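PDB 3T0P: DNA polymerase III, beta subunit from Eubacterium rectale, which probably encircles DNA as a ring-shaped head-to-tail homodimeric sliding clamp that tethers DNA polymerases and gives them processivity. Local coordinates for residues D327-I332 / C348-D353; A9-G14 / V87-D92; L31-I36 / I109-D114. One frame throughout, in Å; residues are numbered along the deposited sequence.

Contact 1: D327-I332 / C348-D353; sequences DALRVI and CFIKDD. With EDO (1,2-ethanediol), chain V.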
ATOM      1  N   ASP B 327      10.770 -13.796  11.131  1.00 38.11           N
ATOM      2  CA  ASP B 327      11.722 -12.706  10.811  1.00 38.84           C
ATOM      3  C   ASP B 327      13.043 -13.244  10.288  1.00 42.53           C
ATOM      4  O   ASP B 327      13.500 -12.770   9.261  1.00 41.17           O
ATOM      5  CB  ASP B 327      12.023 -11.832  12.038  1.00 41.41           C
ATOM      6  CG  ASP B 327      10.912 -10.956  12.540  1.00 52.64           C
ATOM      7  OD1 ASP B 327       9.850 -10.883  11.859  1.00 55.30           O
ATOM      8  OD2 ASP B 327      11.083 -10.351  13.637  1.00 52.49           O
ATOM      9  N   ALA B 328      13.625 -14.280  10.962  1.00 38.22           N
ATOM     10  CA  ALA B 328      14.909 -14.828  10.539  1.00 38.64           C
ATOM     11  C   ALA B 328      14.785 -15.661   9.271  1.00 41.23           C
ATOM     12  O   ALA B 328      15.622 -15.524   8.393  1.00 42.74           O
ATOM     13  CB  ALA B 328      15.537 -15.662  11.659  1.00 40.55           C
ATOM     14  N   LEU B 329      13.764 -16.523   9.165  1.00 35.93           N
ATOM     15  CA  LEU B 329      13.607 -17.379   7.988  1.00 34.00           C
ATOM     16  C   LEU B 329      13.335 -16.558   6.725  1.00 37.60           C
ATOM     17  O   LEU B 329      13.837 -16.937   5.674  1.00 39.04           O
ATOM     18  CB  LEU B 329      12.541 -18.452   8.194  1.00 33.15           C
ATOM     19  CG  LEU B 329      12.853 -19.511   9.247  1.00 37.10           C
ATOM     20  CD1 LEU B 329      11.601 -20.312   9.603  1.00 35.65           C
ATOM     21  CD2 LEU B 329      14.007 -20.419   8.817  1.00 40.32           C
ATOM     22  N   ARG B 330      12.612 -15.434   6.824  1.00 35.36           N
ATOM     23  CA  ARG B 330      12.344 -14.507   5.698  0.50 35.92           C
ATOM     24  C   ARG B 330      13.618 -13.941   5.059  1.00 42.74           C
ATOM     25  O   ARG B 330      13.593 -13.485   3.914  1.00 42.42           O
ATOM     26  CB  ARG B 330      11.504 -13.314   6.164  0.50 30.53           C
ATOM     27  CG  ARG B 330      10.014 -13.590   6.156  0.50 34.97           C
ATOM     28  CD  ARG B 330       9.257 -12.333   6.495  0.50 25.67           C
ATOM     29  NE  ARG B 330       7.827 -12.586   6.613  0.50 38.58           N
ATOM     30  CZ  ARG B 330       6.992 -11.821   7.301  0.50 52.89           C
ATOM     31  NH1 ARG B 330       7.441 -10.747   7.947  0.50 34.24           N
ATOM     32  NH2 ARG B 330       5.703 -12.128   7.366  0.50 43.49           N
ATOM     33  N   VAL B 331      14.740 -13.932   5.810  1.00 41.97           N
ATOM     34  CA  VAL B 331      15.982 -13.324   5.304  1.00 42.30           C
ATOM     35  C   VAL B 331      17.052 -14.363   5.056  1.00 49.18           C
ATOM     36  O   VAL B 331      18.196 -13.992   4.793  1.00 51.10           O
ATOM     37  CB  VAL B 331      16.485 -12.169   6.202  1.00 45.60           C
ATOM     38  CG1 VAL B 331      15.422 -11.077   6.296  1.00 45.14           C
ATOM     39  CG2 VAL B 331      16.891 -12.652   7.592  1.00 45.99           C
ATOM     40  N   ILE B 332      16.676 -15.664   5.090  1.00 44.78           N
ATOM     41  CA  ILE B 332      17.598 -16.763   4.806  1.00 44.61           C
ATOM     42  C   ILE B 332      17.256 -17.276   3.423  1.00 51.52           C
ATOM     43  O   ILE B 332      16.125 -17.710   3.184  1.00 49.76           O
ATOM     44  CB  ILE B 332      17.588 -17.880   5.898  1.00 45.85           C
ATOM     45  CG1 ILE B 332      18.111 -17.327   7.241  1.00 45.91           C
ATOM     46  CG2 ILE B 332      18.383 -19.098   5.443  1.00 43.89           C
ATOM     47  CD1 ILE B 332      17.806 -18.243   8.480  1.00 53.23           C
ATOM     48  N   CYS B 348      18.153 -21.486  20.725  1.00 51.85           N
ATOM     49  CA  CYS B 348      18.172 -22.264  19.496  1.00 51.22           C
ATOM     50  C   CYS B 348      19.010 -21.469  18.493  1.00 49.11           C
ATOM     51  O   CYS B 348      18.878 -20.241  18.428  1.00 45.84           O
ATOM     52  CB  CYS B 348      16.764 -22.544  18.974  1.00 52.36           C
ATOM     53  SG  CYS B 348      16.721 -23.272  17.307  1.00 56.97           S
ATOM     54  N   PHE B 349      19.865 -22.145  17.724  1.00 44.36           N
ATOM     55  CA  PHE B 349      20.673 -21.460  16.711  1.00 43.91           C
ATOM     56  C   PHE B 349      20.318 -21.916  15.316  1.00 47.86           C
ATOM     57  O   PHE B 349      20.244 -23.113  15.060  1.00 49.05           O
ATOM     58  CB  PHE B 349      22.177 -21.692  16.922  1.00 46.48           C
ATOM     59  CG  PHE B 349      22.754 -21.238  18.236  1.00 49.20           C
ATOM     60  CD1 PHE B 349      22.714 -22.064  19.353  1.00 53.08           C
ATOM     61  CD2 PHE B 349      23.441 -20.034  18.334  1.00 51.62           C
ATOM     62  CE1 PHE B 349      23.276 -21.653  20.569  1.00 54.96           C
ATOM     63  CE2 PHE B 349      24.027 -19.634  19.543  1.00 55.30           C
ATOM     64  CZ  PHE B 349      23.936 -20.446  20.655  1.00 54.69           C
ATOM     65  N   ILE B 350      20.104 -20.959  14.418  1.00 43.20           N
ATOM     66  CA  ILE B 350      19.950 -21.208  12.998  1.00 41.73           C
ATOM     67  C   ILE B 350      21.306 -20.850  12.403  1.00 48.35           C
ATOM     68  O   ILE B 350      21.729 -19.689  12.500  1.00 46.57           O
ATOM     69  CB  ILE B 350      18.784 -20.474  12.299  1.00 42.49           C
ATOM     70  CG1 ILE B 350      17.484 -20.485  13.141  1.00 41.90           C
ATOM     71  CG2 ILE B 350      18.585 -21.055  10.888  1.00 40.62           C
ATOM     72  CD1 ILE B 350      16.283 -19.630  12.488  1.00 37.48           C
ATOM     73  N   LYS B 351      22.035 -21.865  11.918  1.00 47.64           N
ATOM     74  CA  LYS B 351      23.361 -21.676  11.332  1.00 50.24           C
ATOM     75  C   LYS B 351      23.424 -22.264   9.952  1.00 61.51           C
ATOM     76  O   LYS B 351      22.577 -23.075   9.565  1.00 64.63           O
ATOM     77  CB  LYS B 351      24.460 -22.306  12.202  1.00 52.05           C
ATOM     78  CG  LYS B 351      24.735 -21.584  13.496  1.00 64.59           C
ATOM     79  CD  LYS B 351      26.057 -22.052  14.100  1.00 78.41           C
ATOM     80  CE  LYS B 351      26.356 -21.402  15.435  1.00 90.54           C
ATOM     81  NZ  LYS B 351      27.766 -21.607  15.876  1.00 91.22           N
ATOM     82  N   ASP B 352      24.410 -21.827   9.188  1.00 59.71           N
ATOM     83  CA  ASP B 352      24.646 -22.344   7.841  1.00 59.31           C
ATOM     84  C   ASP B 352      26.007 -23.024   7.807  1.00 64.20           C
ATOM     85  O   ASP B 352      26.864 -22.782   8.680  1.00 62.01           O
ATOM     86  CB  ASP B 352      24.553 -21.227   6.784  1.00 59.14           C
ATOM     87  CG  ASP B 352      25.711 -20.253   6.803  1.00 62.53           C
ATOM     88  OD1 ASP B 352      25.981 -19.672   7.880  1.00 62.48           O
ATOM     89  OD2 ASP B 352      26.363 -20.089   5.750  1.00 66.96           O
ATOM     90  N   ASP B 353      26.220 -23.818   6.757  1.00 64.18           N
ATOM     91  CA  ASP B 353      27.457 -24.554   6.526  1.00 66.49           C
ATOM     92  C   ASP B 353      28.627 -23.637   6.145  1.00 70.31           C
ATOM     93  O   ASP B 353      29.770 -23.958   6.475  1.00 72.06           O
ATOM     94  CB  ASP B 353      27.221 -25.586   5.413  1.00 69.84           C
TER
HETATM   95  C1  EDO V 380      26.566 -25.268  16.503  1.00 65.68           C
HETATM   96  O1  EDO V 380      26.445 -24.197  17.460  1.00 68.45           O
HETATM   97  C2  EDO V 380      27.732 -25.022  15.546  1.00 62.80           C
HETATM   98  O2  EDO V 380      27.786 -26.030  14.530  1.00 65.32           O
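I350 carries this contact, reaching from its strand to A328, L329 and I332, where helix 322-329 passes into a turn. From I350 CB, which leaves the strand toward 327-332, the side chain splits into two branches. The CG2 branch, anti to the backbone N, comes within 3.8 Å of I332 CD1, and the two isoleucine side chains cross obliquely. The other branch runs through CG1 to CD1, whose tip lies 4.1 Å from A328 CB; L329 CD2 stands a little farther from the same I350 CD1, at 4.4 Å. All of this is buried and apolar. A type I turn from L329 to I332, in which I332 N bonds to L329 O, brings the second isoleucine back onto the same strand residue. K351, next along, points away from the helix; its extended chain leads NZ to a weak hydrogen bond, 3.3 Å, with O1 of a 1,2-ethanediol probably taken from the crystallisation liquor. With an alanine at K351, Y340 would probably lose the side chain packed on it and the diol O1 its ammonium partner. In this C-terminal domain of the clamp, L329 also packs on L264 and L265 of helix 261-272, while I350 touches V337 and L339 of strand 336-341; strand 348-351 itself is hydrogen-bonded between strands 336-341 and 357-361.

Contact 2: A9-G14 / V87-D92; sequences ANLLKG and VTIETD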
ATOM      1  N   ALA B   9      14.013  16.505 -12.839  1.00 42.31           N
ATOM      2  CA  ALA B   9      14.353  15.116 -12.497  1.00 41.18           C
ATOM      3  C   ALA B   9      15.513  15.070 -11.514  1.00 44.35           C
ATOM      4  O   ALA B   9      15.478  14.292 -10.573  1.00 42.58           O
ATOM      5  CB  ALA B   9      14.688  14.323 -13.748  1.00 41.83           C
ATOM      6  N   ASN B  10      16.488  15.968 -11.676  1.00 42.11           N
ATOM      7  CA  ASN B  10      17.635  16.008 -10.783  1.00 42.11           C
ATOM      8  C   ASN B  10      17.223  16.533  -9.430  1.00 46.62           C
ATOM      9  O   ASN B  10      17.656  16.017  -8.413  1.00 45.39           O
ATOM     10  CB  ASN B  10      18.738  16.875 -11.405  1.00 42.45           C
ATOM     11  CG  ASN B  10      19.477  16.178 -12.513  1.00 54.36           C
ATOM     12  OD1 ASN B  10      19.518  14.954 -12.574  1.00 55.56           O
ATOM     13  ND2 ASN B  10      20.167  16.925 -13.345  1.00 55.69           N
ATOM     14  N   LEU B  11      16.334  17.535  -9.424  1.00 44.31           N
ATOM     15  CA  LEU B  11      15.854  18.151  -8.198  1.00 43.89           C
ATOM     16  C   LEU B  11      14.973  17.165  -7.463  1.00 46.58           C
ATOM     17  O   LEU B  11      15.105  17.050  -6.256  1.00 47.48           O
ATOM     18  CB  LEU B  11      15.116  19.452  -8.556  1.00 43.94           C
ATOM     19  CG  LEU B  11      14.778  20.462  -7.466  1.00 47.14           C
ATOM     20  CD1 LEU B  11      16.023  20.877  -6.645  1.00 46.00           C
ATOM     21  CD2 LEU B  11      14.150  21.692  -8.104  1.00 45.19           C
ATOM     22  N   LEU B  12      14.152  16.381  -8.202  1.00 41.65           N
ATOM     23  CA  LEU B  12      13.271  15.387  -7.611  1.00 40.20           C
ATOM     24  C   LEU B  12      14.071  14.253  -6.985  1.00 45.03           C
ATOM     25  O   LEU B  12      13.782  13.860  -5.854  1.00 44.90           O
ATOM     26  CB  LEU B  12      12.239  14.844  -8.626  1.00 38.67           C
ATOM     27  CG  LEU B  12      11.304  13.754  -8.107  1.00 41.18           C
ATOM     28  CD1 LEU B  12      10.508  14.236  -6.883  1.00 41.73           C
ATOM     29  CD2 LEU B  12      10.364  13.246  -9.212  1.00 38.94           C
ATOM     30  N   LYS B  13      15.050  13.712  -7.707  1.00 43.35           N
ATOM     31  CA  LYS B  13      15.876  12.648  -7.152  1.00 43.98           C
ATOM     32  C   LYS B  13      16.534  13.144  -5.845  1.00 47.43           C
ATOM     33  O   LYS B  13      16.506  12.432  -4.861  1.00 45.97           O
ATOM     34  CB  LYS B  13      16.940  12.175  -8.174  1.00 46.26           C
ATOM     35  CG  LYS B  13      17.799  11.027  -7.675  1.00 56.87           C
ATOM     36  CD  LYS B  13      18.753  10.525  -8.737  1.00 74.72           C
ATOM     37  CE  LYS B  13      19.369   9.203  -8.333  1.00 88.13           C
ATOM     38  NZ  LYS B  13      20.296   8.695  -9.378  1.00101.03           N
ATOM     39  N   GLY B  14      17.022  14.379  -5.837  1.00 45.86           N
ATOM     40  CA  GLY B  14      17.674  14.957  -4.669  1.00 46.40           C
ATOM     41  C   GLY B  14      16.784  15.144  -3.458  1.00 51.23           C
ATOM     42  O   GLY B  14      17.193  14.794  -2.341  1.00 50.16           O
ATOM     43  N   VAL B  87      13.499  23.924 -13.630  1.00 43.31           N
ATOM     44  CA  VAL B  87      12.874  24.557 -12.486  1.00 42.73           C
ATOM     45  C   VAL B  87      13.755  25.715 -12.048  1.00 45.88           C
ATOM     46  O   VAL B  87      14.951  25.524 -11.823  1.00 45.40           O
ATOM     47  CB  VAL B  87      12.653  23.532 -11.345  1.00 45.51           C
ATOM     48  CG1 VAL B  87      12.079  24.207 -10.105  1.00 45.34           C
ATOM     49  CG2 VAL B  87      11.747  22.387 -11.806  1.00 44.83           C
ATOM     50  N   THR B  88      13.163  26.900 -11.905  1.00 40.93           N
ATOM     51  CA  THR B  88      13.880  28.042 -11.376  1.00 42.50           C
ATOM     52  C   THR B  88      13.420  28.242  -9.934  1.00 46.60           C
ATOM     53  O   THR B  88      12.220  28.196  -9.629  1.00 44.48           O
ATOM     54  CB  THR B  88      13.669  29.292 -12.259  1.00 51.44           C
ATOM     55  OG1 THR B  88      14.115  28.964 -13.574  1.00 53.78           O
ATOM     56  CG2 THR B  88      14.442  30.512 -11.751  1.00 49.76           C
ATOM     57  N   ILE B  89      14.391  28.447  -9.057  1.00 44.30           N
ATOM     58  CA  ILE B  89      14.179  28.766  -7.652  1.00 44.47           C
ATOM     59  C   ILE B  89      14.818  30.123  -7.417  1.00 52.07           C
ATOM     60  O   ILE B  89      16.025  30.286  -7.628  1.00 51.59           O
ATOM     61  CB  ILE B  89      14.712  27.702  -6.652  1.00 46.31           C
ATOM     62  CG1 ILE B  89      14.138  26.287  -6.960  1.00 44.95           C
ATOM     63  CG2 ILE B  89      14.397  28.142  -5.200  1.00 44.19           C
ATOM     64  CD1 ILE B  89      14.800  25.139  -6.150  1.00 46.18           C
ATOM     65  N   GLU B  90      14.001  31.085  -6.978  1.00 50.00           N
ATOM     66  CA  GLU B  90      14.423  32.437  -6.689  1.00 50.73           C
ATOM     67  C   GLU B  90      13.908  32.862  -5.318  1.00 55.56           C
ATOM     68  O   GLU B  90      12.734  32.662  -5.006  1.00 54.12           O
ATOM     69  CB  GLU B  90      13.922  33.389  -7.776  1.00 52.28           C
ATOM     70  CG  GLU B  90      14.609  34.742  -7.738  1.00 71.07           C
ATOM     71  CD  GLU B  90      14.709  35.504  -9.048  1.00100.54           C
ATOM     72  OE1 GLU B  90      14.070  35.091 -10.046  1.00 92.07           O
ATOM     73  OE2 GLU B  90      15.434  36.526  -9.072  1.00 99.21           O
ATOM     74  N   THR B  91      14.788  33.444  -4.509  1.00 53.49           N
ATOM     75  CA  THR B  91      14.447  33.957  -3.178  1.00 55.00           C
ATOM     76  C   THR B  91      14.836  35.437  -3.071  1.00 62.84           C
ATOM     77  O   THR B  91      15.611  35.934  -3.893  1.00 62.66           O
ATOM     78  CB  THR B  91      15.155  33.155  -2.062  1.00 59.60           C
ATOM     79  OG1 THR B  91      16.543  33.488  -2.078  1.00 61.79           O
ATOM     80  CG2 THR B  91      14.981  31.647  -2.196  1.00 56.11           C
ATOM     81  N   ASP B  92      14.333  36.123  -2.034  1.00 61.80           N
ATOM     82  CA  ASP B  92      14.661  37.513  -1.747  1.00 63.89           C
ATOM     83  C   ASP B  92      15.067  37.602  -0.263  1.00 70.34           C
ATOM     84  O   ASP B  92      15.078  36.568   0.414  1.00 69.95           O
ATOM     85  CB  ASP B  92      13.522  38.481  -2.142  1.00 66.37           C
ATOM     86  CG  ASP B  92      12.228  38.447  -1.340  1.00 80.22           C
ATOM     87  OD1 ASP B  92      12.199  37.793  -0.274  1.00 79.37           O
ATOM     88  OD2 ASP B  92      11.240  39.085  -1.781  1.00 89.79           O
TER
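L11 of helix 8-18 packs on V87 and I89 of strand 86-91, joining helix to sheet in the N-terminal domain of the sliding-clamp fold. The cross-contact is purely apolar. V87 and I89 alternate with T88, which faces the other way, and so present two branched side chains to the helix from one face of the strand. L11 meets V87 at about a right angle, whereas it reaches I89 tip to tip. With CG anti to the backbone N (chi1 -166°), the leucine sends its CD2 methyl to both. The backbone hydrogen bonds run inside the helix and between neighbouring strands, not between the helix and the strand. On the helix, K13 N bonds to A9 O at 3.0 Å and G14 N to N10 O at 3.1 Å. In the sheet, V87 and I89 pair through their backbones with C6 and L4 of strand 3-7, and T88 and E90 with S100 and V98 of strand 96-101. Helix 72-81 shares the apolar layer: its V79 touches L11 and its F75 touches I89. At the centre, L11 CD2 lies 3.8 Å from V87 CG1 and 4.0 Å from I89 CD1, the two directions opening at about 77°.

Contact 3: L31-I36 / I109-D114; sequences LECILI and IGKSGD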
ATOM      1  N   LEU B  31      13.895  21.715  11.615  1.00 59.01           N
ATOM      2  CA  LEU B  31      14.174  20.318  11.278  1.00 56.96           C
ATOM      3  C   LEU B  31      13.198  19.780  10.227  1.00 61.00           C
ATOM      4  O   LEU B  31      13.522  18.801   9.552  1.00 59.81           O
ATOM      5  CB  LEU B  31      14.168  19.393  12.508  1.00 56.85           C
ATOM      6  CG  LEU B  31      15.241  19.622  13.610  1.00 62.25           C
ATOM      7  CD1 LEU B  31      15.314  18.424  14.531  1.00 61.82           C
ATOM      8  CD2 LEU B  31      16.613  19.914  13.036  1.00 62.72           C
ATOM      9  N   GLU B  32      12.025  20.425  10.070  1.00 57.61           N
ATOM     10  CA  GLU B  32      11.032  20.049   9.058  1.00 57.36           C
ATOM     11  C   GLU B  32      11.407  20.630   7.664  1.00 59.21           C
ATOM     12  O   GLU B  32      10.626  20.464   6.727  1.00 56.94           O
ATOM     13  CB  GLU B  32       9.626  20.527   9.477  1.00 59.43           C
ATOM     14  CG  GLU B  32       8.985  19.658  10.541  1.00 72.85           C
ATOM     15  N   CYS B  33      12.589  21.298   7.537  1.00 55.91           N
ATOM     16  CA  CYS B  33      13.058  21.919   6.295  1.00 56.50           C
ATOM     17  C   CYS B  33      14.188  21.153   5.610  1.00 56.99           C
ATOM     18  O   CYS B  33      14.939  20.402   6.232  1.00 55.52           O
ATOM     19  CB  CYS B  33      13.485  23.365   6.528  1.00 59.26           C
ATOM     20  SG  CYS B  33      12.163  24.448   7.125  1.00 65.41           S
ATOM     21  N   ILE B  34      14.327  21.426   4.306  1.00 51.04           N
ATOM     22  CA  ILE B  34      15.417  21.005   3.446  1.00 48.18           C
ATOM     23  C   ILE B  34      16.244  22.270   3.206  1.00 51.43           C
ATOM     24  O   ILE B  34      15.688  23.296   2.824  1.00 51.87           O
ATOM     25  CB  ILE B  34      14.935  20.349   2.119  1.00 48.92           C
ATOM     26  CG1 ILE B  34      14.403  18.938   2.366  1.00 48.22           C
ATOM     27  CG2 ILE B  34      16.076  20.328   1.061  1.00 49.33           C
ATOM     28  CD1 ILE B  34      13.566  18.393   1.248  1.00 55.93           C
ATOM     29  N   LEU B  35      17.547  22.214   3.437  1.00 46.98           N
ATOM     30  CA  LEU B  35      18.391  23.340   3.122  1.00 47.94           C
ATOM     31  C   LEU B  35      18.871  23.277   1.668  1.00 52.33           C
ATOM     32  O   LEU B  35      19.348  22.238   1.210  1.00 51.45           O
ATOM     33  CB  LEU B  35      19.608  23.389   4.052  1.00 48.99           C
ATOM     34  CG  LEU B  35      20.478  24.624   3.913  1.00 54.61           C
ATOM     35  CD1 LEU B  35      19.831  25.817   4.589  1.00 55.50           C
ATOM     36  CD2 LEU B  35      21.854  24.373   4.472  1.00 57.53           C
ATOM     37  N   ILE B  36      18.773  24.403   0.960  1.00 48.96           N
ATOM     38  CA  ILE B  36      19.352  24.551  -0.363  1.00 48.37           C
ATOM     39  C   ILE B  36      20.580  25.440  -0.160  1.00 56.18           C
ATOM     40  O   ILE B  36      20.438  26.612   0.192  1.00 57.74           O
ATOM     41  CB  ILE B  36      18.404  25.085  -1.465  1.00 50.53           C
ATOM     42  CG1 ILE B  36      17.069  24.309  -1.521  1.00 48.95           C
ATOM     43  CG2 ILE B  36      19.118  25.101  -2.830  1.00 50.79           C
ATOM     44  CD1 ILE B  36      16.029  25.029  -2.280  1.00 57.79           C
ATOM     45  N   ILE B 109       7.125  30.806   1.372  1.00 55.21           N
ATOM     46  CA  ILE B 109       8.004  31.536   2.273  0.50 56.13           C
ATOM     47  C   ILE B 109       9.012  30.542   2.856  1.00 59.89           C
ATOM     48  O   ILE B 109       8.625  29.480   3.349  1.00 57.05           O
ATOM     49  CB  ILE B 109       7.227  32.339   3.365  0.50 60.63           C
ATOM     50  CG1 ILE B 109       6.138  31.491   4.076  0.50 60.77           C
ATOM     51  CG2 ILE B 109       6.627  33.632   2.786  0.50 61.89           C
ATOM     52  N   GLY B 110      10.286  30.878   2.745  1.00 59.52           N
ATOM     53  CA  GLY B 110      11.362  30.061   3.277  1.00 60.08           C
ATOM     54  C   GLY B 110      11.817  30.591   4.618  1.00 66.58           C
ATOM     55  O   GLY B 110      11.186  31.477   5.202  1.00 67.09           O
ATOM     56  N   LYS B 111      12.903  30.023   5.123  1.00 63.75           N
ATOM     57  CA  LYS B 111      13.537  30.399   6.384  1.00 63.98           C
ATOM     58  C   LYS B 111      14.997  30.629   6.128  1.00 66.79           C
ATOM     59  O   LYS B 111      15.544  30.104   5.152  1.00 63.00           O
ATOM     60  CB  LYS B 111      13.349  29.298   7.451  1.00 65.58           C
ATOM     61  CG  LYS B 111      11.973  29.287   8.085  1.00 79.42           C
ATOM     62  CD  LYS B 111      11.875  28.255   9.198  1.00 92.07           C
ATOM     63  CE  LYS B 111      10.473  28.194   9.763  1.00103.17           C
ATOM     64  NZ  LYS B 111      10.467  27.771  11.186  1.00112.24           N
ATOM     65  N   SER B 112      15.646  31.396   7.009  1.00 67.32           N
ATOM     66  CA  SER B 112      17.083  31.612   6.900  1.00 67.94           C
ATOM     67  C   SER B 112      17.812  30.278   7.130  1.00 70.64           C
ATOM     68  O   SER B 112      17.384  29.467   7.962  1.00 68.54           O
ATOM     69  CB  SER B 112      17.551  32.649   7.917  1.00 73.04           C
ATOM     70  OG  SER B 112      18.968  32.726   7.941  1.00 82.13           O
ATOM     71  N   GLY B 113      18.894  30.074   6.386  1.00 68.35           N
ATOM     72  CA  GLY B 113      19.752  28.907   6.546  1.00 68.94           C
ATOM     73  C   GLY B 113      20.610  28.978   7.804  1.00 76.56           C
ATOM     74  O   GLY B 113      21.152  27.958   8.237  1.00 76.94           O
ATOM     75  N   ASP B 114      20.720  30.184   8.414  1.00 74.91           N
ATOM     76  CA  ASP B 114      21.480  30.461   9.645  1.00 76.63           C
ATOM     77  C   ASP B 114      20.902  29.717  10.877  1.00 81.15           C
ATOM     78  O   ASP B 114      21.609  29.533  11.861  1.00 80.54           O
ATOM     79  CB  ASP B 114      21.526  31.973   9.916  1.00 80.13           C
ATOM     80  CG  ASP B 114      22.264  32.769   8.859  1.00 89.49           C
TER
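L35 turns its CG anti to the backbone N (chi1 -173°), and with chi2 at 77° its CD1 methyl is brought over to the backbone of G113. This is the N-terminal domain of the sliding-clamp fold, where strand 33-38 of one antiparallel sheet is met by the irregular chain that follows strand 104-109 of another sheet. CD1 of L35 comes to 3.7 Å from G113 CA, a methyl set directly against a main-chain carbon. The fit is tight: a CB on G113 would come to only about 3.1 Å from L35 CD1, off to one side of the line from CA to the methyl, so the lack of a side chain at G113 probably helps L35 come this close. Around L35 the pocket is completed by I67 of strand 66-71, M46 of strand 43-48 and Y118, leaving it buried.

Two residues back along the strand, C33 makes a second and looser touch. Its SG, beside the backbone N, meets the aliphatic part of K111, with CD 4.3 Å away. The lysine lies at the exposed margin of the contact and also touches A29; C33 itself is buried and rests on A69 of strand 66-71.

Between the two touching residues of the loop, S112 faces away from the strand and packs on F95, whose backbone also pairs with G110. S112 shapes the chain just past G113 through an ST turn, its OG accepting from D114 N at 3.1 Å with an N-H...O angle of 156°.

From the N terminus the chain opens contact 2 on helix 8-18, then contact 3 on strand 33-38. Residues 87-92 close contact 2, and 109-114 close contact 3 afterwards, so the two loops cross instead of nesting. They also touch: I89 CD1 lies 4.1 Å from I36 CD1, and both isoleucines pack on F75 of helix 72-81. Together they bind helix, strands of two sheets and the chain leaving strand 104-109 into one N-terminal domain. Contact 1 comes much later, a short closure spanning only 15 intervening residues in the C-terminal domain, its centre about 45 Å from either of the others across the chain's centre.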